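Local coordinates for esterase (PDB 7ATL), which hydrolyses carboxylic esters and also shows promiscuous acyltransferase activity, as a family VIII carboxylesterase with a beta-lactamase-like fold, at residues P228-P240 with G244-D256. Numbering follows the deposited sequence.
Sequences PEPIRDGMLLTLP and GFEIELAPSRALD
Leu237 and Ile247 face each other as a hydrogen-bonded pair, Leu237 N to Ile247 O and Ile247 N to Leu237 O both 3.0 Å and both in the carbonyl plane. On their face of the two strands, Leu237 CD1 meets Leu249 CD1 at 3.9 Å, the side chains crossing at about a right angle; just past the strand, Leu239 CD2 touches Ile247 CG2 (3.7 Å). The latter methyl sits between the backbone N and carbonyl carbon of Ile247, where it also packs against Leu237 O. Ile231 continues this apolar row: CG2, anti to its own backbone N, reaches Pro251 CG at 3.6 Å. Strands 235-238 and 246-249 form a two-stranded antiparallel beta hairpin, separate from the large antiparallel sheet of the beta-lactamase-type fold; His222 of strand 221-222 touches Leu237 and Ile231. On the other face, Leu236 CD2 lies against the aliphatic Glu248 CG (3.5 Å), and Glu248 OE1 continues to a salt bridge with Arg124. Water 2 links Thr238 OG1 to Glu246 OE2. A type II turn, Arg232 to Met235, leads into the first strand; within it, Asp233 OD1 accepts Ser252 N on its syn lone pair (2.9 Å, N-H...O angle 160°), tying the turn to the chain leaving the second strand.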
loop_
_atom_site.group_PDB
_atom_site.type_symbol
_atom_site.label_atom_id
_atom_site.label_comp_id
_atom_site.label_asym_id
_atom_site.label_seq_id
_atom_site.Cartn_x
_atom_site.Cartn_y
_atom_site.Cartn_z
ATOM N N PRO A 228 6.924 -14.745 16.738
ATOM C CA PRO A 228 6.242 -14.813 15.446
ATOM C C PRO A 228 6.428 -16.151 14.712
ATOM O O PRO A 228 7.559 -16.579 14.604
ATOM C CB PRO A 228 6.913 -13.709 14.596
ATOM C CG PRO A 228 7.829 -12.959 15.529
ATOM C CD PRO A 228 8.135 -13.917 16.659
ATOM N N GLU A 229 5.343 -16.748 14.203
ATOM C CA GLU A 229 5.372 -18.009 13.407
ATOM C C GLU A 229 5.083 -17.677 11.942
ATOM O O GLU A 229 4.448 -16.665 11.644
ATOM C CB GLU A 229 4.382 -19.035 13.976
ATOM C CG GLU A 229 2.913 -18.786 13.598
ATOM C CD GLU A 229 1.848 -19.670 14.254
ATOM O OE1 GLU A 229 0.647 -19.548 13.877
ATOM O OE2 GLU A 229 2.206 -20.473 15.152
ATOM N N PRO A 230 5.520 -18.519 10.975
ATOM C CA PRO A 230 5.213 -18.302 9.556
ATOM C C PRO A 230 3.710 -18.336 9.263
ATOM O O PRO A 230 2.995 -19.004 9.967
ATOM C CB PRO A 230 5.899 -19.460 8.819
ATOM C CG PRO A 230 6.981 -19.908 9.791
ATOM C CD PRO A 230 6.387 -19.688 11.175
ATOM N N ILE A 231 3.266 -17.567 8.271
ATOM C CA ILE A 231 1.836 -17.518 7.855
ATOM C C ILE A 231 1.600 -18.715 6.929
ATOM O O ILE A 231 2.398 -18.891 5.992
ATOM C CB ILE A 231 1.511 -16.163 7.198
ATOM C CG1 ILE A 231 1.629 -15.015 8.211
ATOM C CG2 ILE A 231 0.140 -16.207 6.523
ATOM C CD1 ILE A 231 1.693 -13.603 7.600
ATOM N N ARG A 232 0.588 -19.546 7.205
ATOM C CA ARG A 232 0.260 -20.701 6.330
ATOM C C ARG A 232 -0.792 -20.218 5.338
ATOM O O ARG A 232 -1.613 -19.373 5.721
ATOM C CB ARG A 232 -0.172 -21.920 7.155
ATOM C CG ARG A 232 0.983 -22.607 7.887
ATOM C CD ARG A 232 0.570 -23.589 8.980
ATOM N NE ARG A 232 -0.744 -23.295 9.585
ATOM C CZ ARG A 232 -0.976 -22.776 10.803
ATOM N NH1 ARG A 232 0.032 -22.466 11.611
ATOM N NH2 ARG A 232 -2.231 -22.571 11.196
ATOM N N ASP A 233 -0.728 -20.683 4.097
ATOM C CA ASP A 233 -1.743 -20.337 3.071
ATOM C C ASP A 233 -3.131 -20.451 3.699
ATOM O O ASP A 233 -3.355 -21.456 4.401
ATOM C CB ASP A 233 -1.640 -21.230 1.828
ATOM C CG ASP A 233 -0.764 -20.648 0.726
ATOM O OD1 ASP A 233 -0.013 -19.687 1.032
ATOM O OD2 ASP A 233 -0.835 -21.158 -0.427
ATOM N N GLY A 234 -3.982 -19.439 3.469
ATOM C CA GLY A 234 -5.409 -19.425 3.843
ATOM C C GLY A 234 -5.629 -19.195 5.327
ATOM O O GLY A 234 -6.746 -19.383 5.798
ATOM N N MET A 235 -4.616 -18.737 6.052
ATOM C CA MET A 235 -4.750 -18.380 7.490
ATOM C C MET A 235 -5.681 -17.170 7.660
ATOM O O MET A 235 -5.455 -16.145 6.976
ATOM C CB MET A 235 -3.366 -18.033 8.044
ATOM C CG MET A 235 -3.192 -18.192 9.532
ATOM S SD MET A 235 -1.413 -18.276 9.859
ATOM C CE MET A 235 -1.433 -19.091 11.457
ATOM N N LEU A 236 -6.633 -17.262 8.589
ATOM C CA LEU A 236 -7.486 -16.122 9.014
ATOM C C LEU A 236 -6.911 -15.483 10.283
ATOM O O LEU A 236 -7.128 -16.039 11.371
ATOM C CB LEU A 236 -8.918 -16.605 9.267
ATOM C CG LEU A 236 -9.620 -17.307 8.105
ATOM C CD1 LEU A 236 -11.132 -17.327 8.325
ATOM C CD2 LEU A 236 -9.307 -16.653 6.775
ATOM N N LEU A 237 -6.296 -14.307 10.139
ATOM C CA LEU A 237 -5.674 -13.479 11.215
ATOM C C LEU A 237 -6.645 -12.391 11.691
ATOM O O LEU A 237 -7.235 -11.719 10.830
ATOM C CB LEU A 237 -4.402 -12.828 10.658
ATOM C CG LEU A 237 -3.255 -13.795 10.382
ATOM C CD1 LEU A 237 -1.990 -13.037 10.020
ATOM C CD2 LEU A 237 -3.003 -14.694 11.591
ATOM N N THR A 238 -6.764 -12.191 13.008
ATOM C CA THR A 238 -7.549 -11.072 13.601
ATOM C C THR A 238 -6.771 -9.774 13.345
ATOM O O THR A 238 -5.589 -9.684 13.712
ATOM C CB THR A 238 -7.902 -11.319 15.079
ATOM O OG1 THR A 238 -8.376 -12.654 15.202
ATOM C CG2 THR A 238 -8.976 -10.390 15.609
ATOM N N LEU A 239 -7.388 -8.817 12.665
ATOM C CA LEU A 239 -6.746 -7.505 12.431
ATOM C C LEU A 239 -6.720 -6.765 13.762
ATOM O O LEU A 239 -7.593 -6.995 14.605
ATOM C CB LEU A 239 -7.519 -6.753 11.344
ATOM C CG LEU A 239 -7.306 -7.322 9.947
ATOM C CD1 LEU A 239 -8.501 -7.069 9.038
ATOM C CD2 LEU A 239 -6.025 -6.766 9.355
ATOM N N PRO A 240 -5.706 -5.907 14.011
ATOM C CA PRO A 240 -5.699 -5.072 15.213
ATOM C C PRO A 240 -6.964 -4.197 15.241
ATOM O O PRO A 240 -7.498 -3.897 14.174
ATOM C CB PRO A 240 -4.410 -4.244 15.119
ATOM C CG PRO A 240 -3.909 -4.424 13.695
ATOM C CD PRO A 240 -4.531 -5.695 13.157
ATOM N N GLY A 244 -10.228 -3.733 11.068
ATOM C CA GLY A 244 -11.244 -4.615 10.478
ATOM C C GLY A 244 -11.551 -5.773 11.400
ATOM O O GLY A 244 -11.600 -5.570 12.603
ATOM N N PHE A 245 -11.775 -6.952 10.835
ATOM C CA PHE A 245 -12.154 -8.186 11.562
ATOM C C PHE A 245 -11.031 -9.165 11.272
ATOM O O PHE A 245 -10.013 -9.076 11.971
ATOM C CB PHE A 245 -13.552 -8.687 11.160
ATOM C CG PHE A 245 -14.698 -7.824 11.642
ATOM C CD1 PHE A 245 -15.049 -6.655 10.962
ATOM C CD2 PHE A 245 -15.421 -8.164 12.782
ATOM C CE1 PHE A 245 -16.091 -5.853 11.409
ATOM C CE2 PHE A 245 -16.459 -7.353 13.233
ATOM C CZ PHE A 245 -16.794 -6.199 12.546
ATOM N N GLU A 246 -11.200 -9.977 10.226
ATOM C CA GLU A 246 -10.325 -11.128 9.907
ATOM C C GLU A 246 -9.890 -10.991 8.461
ATOM O O GLU A 246 -10.731 -10.696 7.615
ATOM C CB GLU A 246 -11.010 -12.476 10.149
ATOM C CG GLU A 246 -11.173 -12.806 11.623
ATOM C CD GLU A 246 -11.482 -14.267 11.906
ATOM O OE1 GLU A 246 -11.801 -15.007 10.945
ATOM O OE2 GLU A 246 -11.392 -14.672 13.085
ATOM N N ILE A 247 -8.605 -11.210 8.225
ATOM C CA ILE A 247 -7.964 -11.098 6.892
ATOM C C ILE A 247 -7.477 -12.497 6.505
ATOM O O ILE A 247 -6.946 -13.216 7.385
ATOM C CB ILE A 247 -6.823 -10.054 6.904
ATOM C CG1 ILE A 247 -6.055 -10.058 5.582
ATOM C CG2 ILE A 247 -5.889 -10.283 8.088
ATOM C CD1 ILE A 247 -5.150 -8.895 5.402
ATOM N N GLU A 248 -7.642 -12.846 5.233
ATOM C CA GLU A 248 -7.234 -14.146 4.654
ATOM C C GLU A 248 -5.945 -13.932 3.869
ATOM O O GLU A 248 -6.000 -13.243 2.845
ATOM C CB GLU A 248 -8.334 -14.694 3.738
ATOM C CG GLU A 248 -8.150 -16.163 3.462
ATOM C CD GLU A 248 -9.135 -16.864 2.548
ATOM O OE1 GLU A 248 -10.253 -16.341 2.289
ATOM O OE2 GLU A 248 -8.747 -17.950 2.092
ATOM N N LEU A 249 -4.847 -14.544 4.305
ATOM C CA LEU A 249 -3.536 -14.393 3.635
ATOM C C LEU A 249 -3.084 -15.734 3.073
ATOM O O LEU A 249 -3.241 -16.756 3.756
ATOM C CB LEU A 249 -2.514 -13.872 4.638
ATOM C CG LEU A 249 -2.773 -12.461 5.145
ATOM C CD1 LEU A 249 -1.779 -12.095 6.265
ATOM C CD2 LEU A 249 -2.724 -11.474 3.993
ATOM N N ALA A 250 -2.528 -15.695 1.869
ATOM C CA ALA A 250 -1.985 -16.860 1.161
ATOM C C ALA A 250 -0.628 -16.467 0.592
ATOM O O ALA A 250 -0.513 -16.046 -0.556
ATOM C CB ALA A 250 -2.969 -17.325 0.120
ATOM N N PRO A 251 0.446 -16.587 1.405
ATOM C CA PRO A 251 1.803 -16.266 0.955
ATOM C C PRO A 251 2.287 -16.967 -0.325
ATOM O O PRO A 251 3.175 -16.435 -0.944
ATOM C CB PRO A 251 2.680 -16.625 2.159
ATOM C CG PRO A 251 1.727 -16.446 3.317
ATOM C CD PRO A 251 0.399 -16.969 2.822
ATOM N N SER A 252 1.671 -18.063 -0.749
ATOM C CA SER A 252 2.027 -18.727 -2.035
ATOM C C SER A 252 1.546 -17.886 -3.230
ATOM O O SER A 252 2.121 -18.052 -4.314
ATOM C CB SER A 252 1.501 -20.141 -2.102
ATOM O OG SER A 252 0.085 -20.165 -2.219
ATOM N N ARG A 253 0.524 -17.037 -3.058
ATOM C CA ARG A 253 -0.086 -16.266 -4.174
ATOM C C ARG A 253 0.997 -15.528 -4.974
ATOM O O ARG A 253 0.938 -15.556 -6.224
ATOM C CB ARG A 253 -1.114 -15.282 -3.619
ATOM C CG ARG A 253 -2.016 -14.658 -4.675
ATOM C CD ARG A 253 -2.946 -13.638 -4.056
ATOM N NE ARG A 253 -4.070 -13.326 -4.918
ATOM C CZ ARG A 253 -4.011 -12.524 -5.970
ATOM N NH1 ARG A 253 -2.866 -11.945 -6.317
ATOM N NH2 ARG A 253 -5.114 -12.302 -6.667
ATOM N N ALA A 254 1.960 -14.920 -4.271
ATOM C CA ALA A 254 3.114 -14.163 -4.824
ATOM C C ALA A 254 3.909 -14.992 -5.852
ATOM O O ALA A 254 4.670 -14.379 -6.626
ATOM C CB ALA A 254 4.002 -13.712 -3.688
ATOM N N LEU A 255 3.790 -16.325 -5.848
ATOM C CA LEU A 255 4.595 -17.226 -6.728
ATOM C C LEU A 255 3.776 -17.687 -7.927
ATOM O O LEU A 255 4.372 -18.279 -8.820
ATOM C CB LEU A 255 5.110 -18.424 -5.921
ATOM C CG LEU A 255 5.986 -18.058 -4.715
ATOM C CD1 LEU A 255 6.303 -19.278 -3.870
ATOM C CD2 LEU A 255 7.265 -17.364 -5.154
ATOM N N ASP A 256 2.483 -17.371 -7.948
ATOM C CA ASP A 256 1.501 -17.881 -8.931
ATOM C C ASP A 256 1.376 -16.872 -10.072
ATOM O O ASP A 256 0.734 -15.849 -9.872
ATOM C CB ASP A 256 0.156 -18.120 -8.245
ATOM C CG ASP A 256 -0.894 -18.758 -9.131
ATOM O OD1 ASP A 256 -0.591 -19.002 -10.313
ATOM O OD2 ASP A 256 -2.011 -19.000 -8.622
HETATM O O HOH W 1 -8.721 -19.439 4.180
HETATM O O HOH W 2 -10.889 -12.666 14.728
#